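Local coordinates for 450aa long hypothetical fmu protein (Pyrococcus horikoshii, PDB 2YXL) that probably methylates cytosine at C5 in RNA, with S-adenosylmethionine as methyl donor, at residues Val212-Ser215 with Ile221-Ile224; Arg178-Arg183 with Ala431-His436; Ile242-Ala247 with Thr274-Glu279. All blocks are in the same frame, centred on the assembly; numbering follows the deposited sequence.

Contact 1 of 3, residues Val212-Ser215 with Ile221-Ile224; sequences VVRS and ILKI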
ATOM      1  N   VAL A 212       8.042  19.093   5.563  1.00 42.40           N
ATOM      2  CA  VAL A 212       8.819  17.883   5.841  1.00 42.13           C
ATOM      3  C   VAL A 212       8.956  17.623   7.345  1.00 42.00           C
ATOM      4  O   VAL A 212       9.277  18.533   8.114  1.00 42.05           O
ATOM      5  CB  VAL A 212      10.241  17.963   5.220  1.00 42.17           C
ATOM      6  CG1 VAL A 212      10.912  16.593   5.223  1.00 41.88           C
ATOM      7  CG2 VAL A 212      10.189  18.526   3.801  1.00 42.12           C
ATOM      8  N   VAL A 213       8.704  16.381   7.752  1.00 41.71           N
ATOM      9  CA  VAL A 213       8.941  15.951   9.133  1.00 41.52           C
ATOM     10  C   VAL A 213       9.794  14.678   9.169  1.00 41.21           C
ATOM     11  O   VAL A 213       9.438  13.650   8.592  1.00 41.09           O
ATOM     12  CB  VAL A 213       7.624  15.798   9.962  1.00 41.69           C
ATOM     13  CG1 VAL A 213       6.581  14.993   9.210  1.00 41.64           C
ATOM     14  CG2 VAL A 213       7.900  15.175  11.334  1.00 41.56           C
ATOM     15  N   ARG A 214      10.931  14.783   9.845  1.00 40.83           N
ATOM     16  CA  ARG A 214      11.902  13.711   9.941  1.00 40.38           C
ATOM     17  C   ARG A 214      11.457  12.674  10.973  1.00 40.19           C
ATOM     18  O   ARG A 214      10.986  13.031  12.054  1.00 39.93           O
ATOM     19  CB  ARG A 214      13.263  14.299  10.318  1.00 40.37           C
ATOM     20  CG  ARG A 214      14.426  13.372  10.075  1.00 40.44           C
ATOM     21  CD  ARG A 214      15.754  14.076  10.240  1.00 39.28           C
ATOM     22  NE  ARG A 214      16.839  13.142   9.960  1.00 38.68           N
ATOM     23  CZ  ARG A 214      18.132  13.397  10.119  1.00 38.25           C
ATOM     24  NH1 ARG A 214      19.014  12.453   9.823  1.00 37.71           N
ATOM     25  NH2 ARG A 214      18.546  14.581  10.566  1.00 37.30           N
ATOM     26  N   SER A 215      11.598  11.395  10.624  1.00 40.09           N
ATOM     27  CA  SER A 215      11.259  10.293  11.528  1.00 39.98           C
ATOM     28  C   SER A 215      12.224  10.211  12.703  1.00 40.03           C
ATOM     29  O   SER A 215      13.435  10.336  12.531  1.00 40.01           O
ATOM     30  CB  SER A 215      11.251   8.958  10.780  1.00 40.10           C
ATOM     31  OG  SER A 215      11.357   7.860  11.676  1.00 39.94           O
ATOM     32  N   ILE A 221      14.193   8.341   7.143  1.00 40.17           N
ATOM     33  CA  ILE A 221      12.800   8.405   6.710  1.00 40.21           C
ATOM     34  C   ILE A 221      12.230   9.812   6.912  1.00 40.49           C
ATOM     35  O   ILE A 221      12.376  10.412   7.984  1.00 40.53           O
ATOM     36  CB  ILE A 221      11.921   7.339   7.434  1.00 40.19           C
ATOM     37  CG1 ILE A 221      12.258   5.921   6.939  1.00 40.04           C
ATOM     38  CG2 ILE A 221      10.421   7.636   7.281  1.00 39.63           C
ATOM     39  CD1 ILE A 221      11.771   5.594   5.521  1.00 39.39           C
ATOM     40  N   LEU A 222      11.593  10.333   5.868  1.00 40.63           N
ATOM     41  CA  LEU A 222      10.952  11.638   5.929  1.00 40.93           C
ATOM     42  C   LEU A 222       9.485  11.524   5.576  1.00 41.37           C
ATOM     43  O   LEU A 222       9.116  10.830   4.626  1.00 41.47           O
ATOM     44  CB  LEU A 222      11.625  12.627   4.971  1.00 40.74           C
ATOM     45  CG  LEU A 222      13.146  12.810   5.007  1.00 40.35           C
ATOM     46  CD1 LEU A 222      13.584  13.632   3.808  1.00 40.06           C
ATOM     47  CD2 LEU A 222      13.611  13.450   6.311  1.00 39.48           C
ATOM     48  N   LYS A 223       8.647  12.206   6.346  1.00 41.91           N
ATOM     49  CA  LYS A 223       7.249  12.360   5.977  1.00 42.55           C
ATOM     50  C   LYS A 223       7.075  13.720   5.312  1.00 42.46           C
ATOM     51  O   LYS A 223       7.455  14.749   5.873  1.00 42.58           O
ATOM     52  CB  LYS A 223       6.332  12.183   7.189  1.00 42.59           C
ATOM     53  CG  LYS A 223       6.349  10.758   7.747  1.00 43.40           C
ATOM     54  CD  LYS A 223       5.532  10.614   9.032  1.00 43.67           C
ATOM     55  CE  LYS A 223       5.410   9.137   9.461  1.00 44.98           C
ATOM     56  NZ  LYS A 223       6.692   8.550   9.994  1.00 46.83           N
ATOM     57  N   ILE A 224       6.549  13.709   4.092  1.00 42.54           N
ATOM     58  CA  ILE A 224       6.304  14.936   3.341  1.00 42.56           C
ATOM     59  C   ILE A 224       4.813  15.108   3.072  1.00 42.73           C
ATOM     60  O   ILE A 224       4.110  14.138   2.787  1.00 42.80           O
ATOM     61  CB  ILE A 224       7.137  15.017   2.026  1.00 42.50           C
ATOM     62  CG1 ILE A 224       6.735  13.919   1.030  1.00 42.67           C
ATOM     63  CG2 ILE A 224       8.635  14.962   2.335  1.00 42.32           C
ATOM     64  CD1 ILE A 224       7.247  14.140  -0.390  1.00 42.52           C
TER

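Contact 2 of 3, residues Arg178-Arg183 with Ala431-His436; sequences RSVNKR and AWPHRH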
ATOM      1  N   ARG A 178      -9.920   4.396  13.432  1.00 35.09           N
ATOM      2  CA  ARG A 178      -9.711   5.843  13.407  1.00 35.38           C
ATOM      3  C   ARG A 178      -8.409   6.217  12.693  1.00 35.30           C
ATOM      4  O   ARG A 178      -8.415   7.066  11.803  1.00 35.18           O
ATOM      5  CB  ARG A 178      -9.762   6.444  14.814  1.00 35.49           C
ATOM      6  CG  ARG A 178     -11.163   6.860  15.240  1.00 36.51           C
ATOM      7  CD  ARG A 178     -11.132   7.853  16.390  1.00 37.96           C
ATOM      8  NE  ARG A 178     -10.892   7.198  17.676  1.00 39.60           N
ATOM      9  CZ  ARG A 178     -11.840   6.913  18.568  1.00 40.48           C
ATOM     10  NH1 ARG A 178     -13.110   7.225  18.326  1.00 40.72           N
ATOM     11  NH2 ARG A 178     -11.517   6.313  19.709  1.00 40.44           N
ATOM     12  N   SER A 179      -7.310   5.560  13.065  1.00 35.38           N
ATOM     13  CA  SER A 179      -6.008   5.823  12.447  1.00 35.69           C
ATOM     14  C   SER A 179      -5.921   5.472  10.955  1.00 35.94           C
ATOM     15  O   SER A 179      -5.187   6.125  10.216  1.00 35.92           O
ATOM     16  CB  SER A 179      -4.883   5.131  13.214  1.00 35.68           C
ATOM     17  OG  SER A 179      -4.975   3.722  13.102  1.00 36.22           O
ATOM     18  N   VAL A 180      -6.656   4.451  10.514  1.00 36.30           N
ATOM     19  CA  VAL A 180      -6.691   4.107   9.083  1.00 36.73           C
ATOM     20  C   VAL A 180      -7.781   4.871   8.319  1.00 37.19           C
ATOM     21  O   VAL A 180      -7.895   4.748   7.097  1.00 36.99           O
ATOM     22  CB  VAL A 180      -6.776   2.565   8.811  1.00 36.70           C
ATOM     23  CG1 VAL A 180      -5.561   1.840   9.384  1.00 36.25           C
ATOM     24  CG2 VAL A 180      -8.078   1.966   9.337  1.00 36.76           C
ATOM     25  N   ASN A 181      -8.562   5.672   9.044  1.00 38.01           N
ATOM     26  CA  ASN A 181      -9.598   6.511   8.437  1.00 38.77           C
ATOM     27  C   ASN A 181      -9.248   7.994   8.313  1.00 39.33           C
ATOM     28  O   ASN A 181      -9.957   8.733   7.630  1.00 39.47           O
ATOM     29  CB  ASN A 181     -10.936   6.351   9.171  1.00 38.60           C
ATOM     30  CG  ASN A 181     -11.599   5.011   8.896  1.00 38.78           C
ATOM     31  OD1 ASN A 181     -11.232   4.297   7.962  1.00 38.72           O
ATOM     32  ND2 ASN A 181     -12.577   4.658   9.720  1.00 38.72           N
ATOM     33  N   LYS A 182      -8.164   8.424   8.959  1.00 40.20           N
ATOM     34  CA  LYS A 182      -7.805   9.848   8.999  1.00 41.16           C
ATOM     35  C   LYS A 182      -7.187  10.377   7.700  1.00 41.68           C
ATOM     36  O   LYS A 182      -6.440   9.675   7.014  1.00 41.64           O
ATOM     37  CB  LYS A 182      -6.927  10.200  10.222  1.00 41.00           C
ATOM     38  CG  LYS A 182      -5.659   9.362  10.409  1.00 41.53           C
ATOM     39  CD  LYS A 182      -4.815   9.869  11.591  1.00 41.53           C
ATOM     40  CE  LYS A 182      -3.837   8.809  12.123  1.00 41.57           C
ATOM     41  NZ  LYS A 182      -2.812   8.360  11.129  1.00 41.26           N
ATOM     42  N   ARG A 183      -7.517  11.633   7.395  1.00 42.51           N
ATOM     43  CA  ARG A 183      -7.060  12.345   6.197  1.00 43.21           C
ATOM     44  C   ARG A 183      -6.723  13.808   6.557  1.00 43.61           C
ATOM     45  O   ARG A 183      -7.641  14.572   6.875  1.00 43.83           O
ATOM     46  CB  ARG A 183      -8.155  12.303   5.115  1.00 43.14           C
ATOM     47  CG  ARG A 183      -9.576  12.608   5.629  1.00 43.13           C
ATOM     48  CD  ARG A 183     -10.522  13.048   4.516  1.00 43.46           C
ATOM     49  NE  ARG A 183     -11.840  13.439   5.023  1.00 44.09           N
ATOM     50  CZ  ARG A 183     -12.937  13.567   4.273  1.00 44.79           C
ATOM     51  NH1 ARG A 183     -14.086  13.932   4.830  1.00 44.77           N
ATOM     52  NH2 ARG A 183     -12.894  13.327   2.969  1.00 45.28           N
ATOM     53  N   ALA A 431       4.275  -3.348  14.408  1.00 32.71           N
ATOM     54  CA  ALA A 431       3.959  -1.933  14.274  1.00 32.41           C
ATOM     55  C   ALA A 431       2.463  -1.794  14.036  1.00 32.35           C
ATOM     56  O   ALA A 431       1.842  -2.648  13.392  1.00 32.02           O
ATOM     57  CB  ALA A 431       4.740  -1.313  13.126  1.00 32.36           C
ATOM     58  N   TRP A 432       1.890  -0.723  14.575  1.00 32.31           N
ATOM     59  CA  TRP A 432       0.465  -0.446  14.444  1.00 32.24           C
ATOM     60  C   TRP A 432       0.229   1.006  14.039  1.00 32.21           C
ATOM     61  O   TRP A 432       0.896   1.907  14.557  1.00 32.52           O
ATOM     62  CB  TRP A 432      -0.255  -0.732  15.761  1.00 32.20           C
ATOM     63  CG  TRP A 432      -0.272  -2.176  16.151  1.00 32.26           C
ATOM     64  CD1 TRP A 432       0.560  -2.795  17.041  1.00 32.09           C
ATOM     65  CD2 TRP A 432      -1.173  -3.186  15.675  1.00 32.10           C
ATOM     66  NE1 TRP A 432       0.234  -4.126  17.148  1.00 32.11           N
ATOM     67  CE2 TRP A 432      -0.826  -4.394  16.321  1.00 31.94           C
ATOM     68  CE3 TRP A 432      -2.239  -3.187  14.764  1.00 31.94           C
ATOM     69  CZ2 TRP A 432      -1.505  -5.594  16.085  1.00 32.09           C
ATOM     70  CZ3 TRP A 432      -2.918  -4.379  14.532  1.00 31.98           C
ATOM     71  CH2 TRP A 432      -2.546  -5.567  15.190  1.00 32.19           C
ATOM     72  N   PRO A 433      -0.725   1.241  13.118  1.00 32.25           N
ATOM     73  CA  PRO A 433      -1.063   2.599  12.671  1.00 32.22           C
ATOM     74  C   PRO A 433      -1.475   3.531  13.811  1.00 32.27           C
ATOM     75  O   PRO A 433      -1.022   4.674  13.859  1.00 32.28           O
ATOM     76  CB  PRO A 433      -2.238   2.374  11.710  1.00 32.10           C
ATOM     77  CG  PRO A 433      -2.091   0.961  11.256  1.00 32.03           C
ATOM     78  CD  PRO A 433      -1.540   0.221  12.427  1.00 32.14           C
ATOM     79  N   HIS A 434      -2.307   3.036  14.724  1.00 32.49           N
ATOM     80  CA  HIS A 434      -2.842   3.850  15.820  1.00 32.64           C
ATOM     81  C   HIS A 434      -1.845   4.073  16.958  1.00 32.77           C
ATOM     82  O   HIS A 434      -2.027   4.980  17.772  1.00 32.82           O
ATOM     83  CB  HIS A 434      -4.156   3.254  16.349  1.00 32.61           C
ATOM     84  CG  HIS A 434      -4.007   1.898  16.968  1.00 32.62           C
ATOM     85  ND1 HIS A 434      -3.635   0.783  16.246  1.00 32.50           N
ATOM     86  CD2 HIS A 434      -4.195   1.476  18.241  1.00 32.31           C
ATOM     87  CE1 HIS A 434      -3.590  -0.264  17.049  1.00 32.56           C
ATOM     88  NE2 HIS A 434      -3.927   0.128  18.265  1.00 32.65           N
ATOM     89  N   ARG A 435      -0.797   3.252  17.012  1.00 32.95           N
ATOM     90  CA  ARG A 435       0.259   3.415  18.016  1.00 33.15           C
ATOM     91  C   ARG A 435       1.489   4.140  17.473  1.00 33.10           C
ATOM     92  O   ARG A 435       2.142   4.879  18.203  1.00 33.06           O
ATOM     93  CB  ARG A 435       0.695   2.062  18.590  1.00 33.20           C
ATOM     94  CG  ARG A 435      -0.382   1.291  19.334  1.00 33.84           C
ATOM     95  CD  ARG A 435       0.213   0.052  19.980  1.00 34.76           C
ATOM     96  NE  ARG A 435      -0.776  -1.005  20.189  1.00 35.79           N
ATOM     97  CZ  ARG A 435      -0.483  -2.257  20.541  1.00 35.78           C
ATOM     98  NH1 ARG A 435       0.779  -2.631  20.721  1.00 35.03           N
ATOM     99  NH2 ARG A 435      -1.458  -3.142  20.706  1.00 35.76           N
ATOM    100  N   HIS A 436       1.804   3.928  16.196  1.00 33.21           N
ATOM    101  CA  HIS A 436       3.109   4.338  15.666  1.00 33.23           C
ATOM    102  C   HIS A 436       3.082   5.247  14.440  1.00 33.08           C
ATOM    103  O   HIS A 436       4.131   5.716  14.003  1.00 33.06           O
ATOM    104  CB  HIS A 436       3.972   3.106  15.371  1.00 33.31           C
ATOM    105  CG  HIS A 436       4.112   2.170  16.531  1.00 33.39           C
ATOM    106  ND1 HIS A 436       3.571   0.902  16.531  1.00 33.64           N
ATOM    107  CD2 HIS A 436       4.730   2.317  17.725  1.00 32.96           C
ATOM    108  CE1 HIS A 436       3.856   0.305  17.676  1.00 33.54           C
ATOM    109  NE2 HIS A 436       4.557   1.143  18.418  1.00 33.03           N
TER

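Contact 3 of 3, residues Ile242-Ala247 with Thr274-Glu279; sequences IVQEEA and TTHLAE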
ATOM      1  N   ILE A 242      13.281   7.428  -2.303  1.00 38.66           N
ATOM      2  CA  ILE A 242      12.378   6.348  -2.710  1.00 38.61           C
ATOM      3  C   ILE A 242      11.193   6.273  -1.741  1.00 38.70           C
ATOM      4  O   ILE A 242      11.357   6.487  -0.538  1.00 38.82           O
ATOM      5  CB  ILE A 242      13.125   4.976  -2.804  1.00 38.60           C
ATOM      6  CG1 ILE A 242      12.202   3.878  -3.352  1.00 38.61           C
ATOM      7  CG2 ILE A 242      13.751   4.581  -1.453  1.00 38.37           C
ATOM      8  CD1 ILE A 242      12.924   2.606  -3.806  1.00 38.66           C
ATOM      9  N   VAL A 243      10.002   5.988  -2.266  1.00 38.75           N
ATOM     10  CA  VAL A 243       8.802   5.861  -1.435  1.00 38.85           C
ATOM     11  C   VAL A 243       8.864   4.579  -0.608  1.00 38.82           C
ATOM     12  O   VAL A 243       8.895   3.481  -1.155  1.00 39.09           O
ATOM     13  CB  VAL A 243       7.492   5.882  -2.278  1.00 38.92           C
ATOM     14  CG1 VAL A 243       6.262   5.770  -1.378  1.00 38.76           C
ATOM     15  CG2 VAL A 243       7.408   7.147  -3.120  1.00 38.92           C
ATOM     16  N   GLN A 244       8.896   4.733   0.712  1.00 38.73           N
ATOM     17  CA  GLN A 244       8.912   3.600   1.633  1.00 38.58           C
ATOM     18  C   GLN A 244       8.354   4.016   2.989  1.00 38.51           C
ATOM     19  O   GLN A 244       8.667   5.095   3.491  1.00 38.21           O
ATOM     20  CB  GLN A 244      10.336   3.043   1.803  1.00 38.48           C
ATOM     21  CG  GLN A 244      10.414   1.821   2.714  1.00 38.26           C
ATOM     22  CD  GLN A 244      11.805   1.218   2.823  1.00 38.83           C
ATOM     23  OE1 GLN A 244      12.749   1.868   3.282  1.00 39.26           O
ATOM     24  NE2 GLN A 244      11.930  -0.046   2.426  1.00 38.86           N
ATOM     25  N   GLU A 245       7.538   3.143   3.573  1.00 38.59           N
ATOM     26  CA  GLU A 245       7.006   3.345   4.915  1.00 38.83           C
ATOM     27  C   GLU A 245       8.094   3.156   5.960  1.00 38.77           C
ATOM     28  O   GLU A 245       9.054   2.414   5.740  1.00 38.92           O
ATOM     29  CB  GLU A 245       5.847   2.383   5.194  1.00 38.98           C
ATOM     30  CG  GLU A 245       4.633   2.551   4.279  1.00 39.85           C
ATOM     31  CD  GLU A 245       3.924   3.896   4.438  1.00 41.66           C
ATOM     32  OE1 GLU A 245       4.119   4.591   5.462  1.00 41.91           O
ATOM     33  OE2 GLU A 245       3.155   4.258   3.525  1.00 42.68           O
ATOM     34  N   GLU A 246       7.936   3.834   7.097  1.00 38.61           N
ATOM     35  CA  GLU A 246       8.882   3.730   8.206  1.00 38.37           C
ATOM     36  C   GLU A 246       9.087   2.272   8.640  1.00 38.09           C
ATOM     37  O   GLU A 246      10.223   1.828   8.821  1.00 38.18           O
ATOM     38  CB  GLU A 246       8.427   4.593   9.388  1.00 38.25           C
ATOM     39  CG  GLU A 246       9.450   4.708  10.514  1.00 37.92           C
ATOM     40  CD  GLU A 246       8.872   5.341  11.764  1.00 38.53           C
ATOM     41  OE1 GLU A 246       9.144   6.537  12.008  1.00 40.29           O
ATOM     42  OE2 GLU A 246       8.133   4.656  12.500  1.00 38.49           O
ATOM     43  N   ALA A 247       7.984   1.541   8.791  1.00 37.77           N
ATOM     44  CA  ALA A 247       8.014   0.133   9.191  1.00 37.64           C
ATOM     45  C   ALA A 247       8.858  -0.739   8.251  1.00 37.65           C
ATOM     46  O   ALA A 247       9.590  -1.622   8.700  1.00 37.40           O
ATOM     47  CB  ALA A 247       6.599  -0.416   9.309  1.00 37.36           C
ATOM     48  N   THR A 274      15.267  -4.214  -0.703  1.00 39.71           N
ATOM     49  CA  THR A 274      16.519  -4.678  -1.316  1.00 39.99           C
ATOM     50  C   THR A 274      17.461  -3.520  -1.659  1.00 40.12           C
ATOM     51  O   THR A 274      18.679  -3.662  -1.566  1.00 40.23           O
ATOM     52  CB  THR A 274      16.303  -5.617  -2.545  1.00 39.95           C
ATOM     53  OG1 THR A 274      17.480  -5.630  -3.360  1.00 40.29           O
ATOM     54  CG2 THR A 274      15.132  -5.176  -3.384  1.00 39.99           C
ATOM     55  N   THR A 275      16.893  -2.378  -2.029  1.00 40.28           N
ATOM     56  CA  THR A 275      17.688  -1.176  -2.266  1.00 40.40           C
ATOM     57  C   THR A 275      18.221  -0.586  -0.948  1.00 40.27           C
ATOM     58  O   THR A 275      19.281   0.042  -0.924  1.00 40.30           O
ATOM     59  CB  THR A 275      16.913  -0.126  -3.116  1.00 40.49           C
ATOM     60  OG1 THR A 275      17.840   0.761  -3.752  1.00 41.33           O
ATOM     61  CG2 THR A 275      15.930   0.678  -2.273  1.00 40.25           C
ATOM     62  N   HIS A 276      17.486  -0.813   0.141  1.00 40.12           N
ATOM     63  CA  HIS A 276      17.896  -0.401   1.484  1.00 39.91           C
ATOM     64  C   HIS A 276      19.005  -1.309   2.031  1.00 39.81           C
ATOM     65  O   HIS A 276      19.935  -0.836   2.685  1.00 39.69           O
ATOM     66  CB  HIS A 276      16.681  -0.399   2.419  1.00 39.94           C
ATOM     67  CG  HIS A 276      16.894   0.327   3.713  1.00 40.16           C
ATOM     68  ND1 HIS A 276      17.922   1.225   3.912  1.00 40.95           N
ATOM     69  CD2 HIS A 276      16.180   0.315   4.864  1.00 40.21           C
ATOM     70  CE1 HIS A 276      17.847   1.714   5.138  1.00 40.97           C
ATOM     71  NE2 HIS A 276      16.797   1.180   5.736  1.00 40.72           N
ATOM     72  N   LEU A 277      18.902  -2.609   1.751  1.00 39.79           N
ATOM     73  CA  LEU A 277      19.919  -3.581   2.162  1.00 39.61           C
ATOM     74  C   LEU A 277      21.281  -3.227   1.569  1.00 39.58           C
ATOM     75  O   LEU A 277      22.306  -3.339   2.243  1.00 39.66           O
ATOM     76  CB  LEU A 277      19.521  -5.004   1.750  1.00 39.67           C
ATOM     77  CG  LEU A 277      18.292  -5.687   2.364  1.00 39.53           C
ATOM     78  CD1 LEU A 277      17.904  -6.903   1.534  1.00 39.64           C
ATOM     79  CD2 LEU A 277      18.511  -6.089   3.818  1.00 39.26           C
ATOM     80  N   ALA A 278      21.274  -2.784   0.311  1.00 39.42           N
ATOM     81  CA  ALA A 278      22.488  -2.355  -0.386  1.00 39.27           C
ATOM     82  C   ALA A 278      23.149  -1.125   0.249  1.00 39.12           C
ATOM     83  O   ALA A 278      24.378  -1.014   0.254  1.00 39.17           O
ATOM     84  CB  ALA A 278      22.188  -2.102  -1.849  1.00 39.26           C
ATOM     85  N   GLU A 279      22.332  -0.210   0.776  1.00 38.96           N
ATOM     86  CA  GLU A 279      22.826   0.967   1.495  1.00 38.82           C
ATOM     87  C   GLU A 279      23.575   0.558   2.756  1.00 38.50           C
ATOM     88  O   GLU A 279      24.655   1.074   3.040  1.00 38.47           O
ATOM     89  CB  GLU A 279      21.677   1.898   1.890  1.00 38.85           C
ATOM     90  CG  GLU A 279      20.996   2.618   0.742  1.00 39.16           C
ATOM     91  CD  GLU A 279      20.073   3.730   1.219  1.00 39.30           C
ATOM     92  OE1 GLU A 279      20.513   4.583   2.026  1.00 40.30           O
ATOM     93  OE2 GLU A 279      18.908   3.761   0.778  1.00 39.20           O
TER

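Contact 1 of 3, residues Val212-Ser215 with Ile221-Ile224
Val212-Ser215 and Ile221-Ile224 pair as the two antiparallel strands of a beta hairpin in the ferredoxin-like domain of this RsmB/NOP family protein. Strand 212-214 is an edge strand of the four-stranded antiparallel sheet, and 221-225 lies between it and strand 186-191. Val213 and Lys223 form a hydrogen-bonded pair: Val213 N gives to Lys223 O at 2.8 Å, and Lys223 N returns a bond of equal length to Val213 O. Toward the turn, Ser215 N adds a third bond to Ile221 O at 2.9 Å.

Val212 and Arg214 share one face with Leu222 and Ile224, which helix 198-207 covers through Val198, Ile202 and Leu205. There Val212 CG1 sits 4.0 Å from Ile224 CG2, the two side chains running alongside each other. Leu222 leans against the aliphatic part of Arg214, with Leu222 CD2 3.9 Å from Arg214 CG. Arg214 then runs on fully extended, and its NE bonds to Pro219 O within the turn. Ser215 OG, bonded to Glu246 and to the backbone N of Arg217 and Val218, ties the turn to the start of helix 246-255.

On the opposite face Val213 has chi1 49°, placing CG1 between its own backbone N and carbonyl carbon; that methyl rests 3.5 Å from Lys223 CB.

Contact 2 of 3, residues Arg178-Arg183 with Ala431-His436
With chi1 at 67°, Ser179 OG lies between its own backbone N and carbonyl carbon, and this brings it up against the first turn of the short helix 433-436, 3.4 Å from Pro433 CB and 3.4 Å from His434 CB. His434 has a similar first torsion, 64°, but there it sends the ring off toward Glu172 while CB stays at the contact. His434 N is also near the serine hydroxyl, but the angle is too poor for a hydrogen bond; the polar partner of Ser179 OG is Phe176 O, one turn back in its own helix. Val180 supplies the apolar half of the contact. Its CG1 branch meets the proline ring at Pro433 CG, 4.0 Å away, while Phe176 also touches Pro433.

In the fold, this is where the C-terminal part of helix 173-181, in the region assigned to the ferredoxin-like domain, docks on a helical turn of the class I methyltransferase domain, between strands 429-431 and 441-447. The side chain of Pro433 is about 10 Å from that of Cys390, the predicted nucleophile.

Trp432, the N-cap residue, precedes that turn. Its N bonds to His436 ND1 at 3.0 Å, almost exactly in the imidazole plane, and Trp432 O accepts from His436 N at 2.8 Å, so both ends of the turn are held together. The indole also supports Arg435: Trp432 CD1 lies 3.6 Å above the Arg435 guanidinium plane, over its centre. Arg435 forms salt bridges to Glu172 and Asp421. His434 NE2 bonds to the same Glu172, so this carboxylate, just ahead of helix 173-181, grips two consecutive residues of the docked turn.

Contact 3 of 3, residues Ile242-Ala247 with Thr274-Glu279
Ile242 meets Thr275 and Gln244 stands beside His276, two slender side-chain contacts that join Ile242-Ala247 to helix 272-280. Ile242 reaches out tip to tip with Thr275, its CD1 methyl 3.9 Å from Thr275 CG2. Ile242 can extend that far because its chain is stretched, CG1 anti to the backbone N at chi1 -175° and chi2 165°. Gln244 and His276 come together more loosely: Gln244 OE1 stands 4.1 Å from His276 CD2, with the amide and imidazole planes 65° apart and no hydrogen bond between them.

Gln244 OE1 is held by a hydrogen bond from NH1 of Arg190, in strand 186-191. Arg190 NH2 makes a salt bridge to Glu279 OE2, so one guanidinium ties the strand-to-helix connection to the helix 272-280 beyond it. Arg190 also touches Ile242, Thr275 and His276. The Gln244 side chain is about 5 Å from bound sinefungin and about 4 Å from the side chain of Lys273, a predicted S-adenosylmethionine-binding residue, which puts this buried contact beside the cofactor pocket.

Helix 272-280 follows strand 262-265 in the Rossmann-like methyltransferase fold, and Leu277 packs back on Val263 and Asp265. His276 meets Ser252 and Ile253 of helix 246-255, while backbone bonds from Ile242 and Gln244 join strand 186-191 at Arg190 and Ser188.

How the contacts relate
From the N terminus, the chain first passes Arg178-Arg183, whose partner Ala431-His436 comes almost at the end; contact 2 therefore closes a loop of nearly 250 residues, with the other two nested inside it. Contact 1 closes early as a short hairpin, and contact 3 opens after it, so those two lie in series. They reach the same antiparallel sheet and touch directly, Ile221 CD1 of contact 1 packing on Gln244 O of contact 3. Contact 3 carries that sheet onto helix 272-280, beside the predicted S-adenosylmethionine loop, whereas contact 2 joins the two domains elsewhere, its centre about 21 Å from that of contact 3.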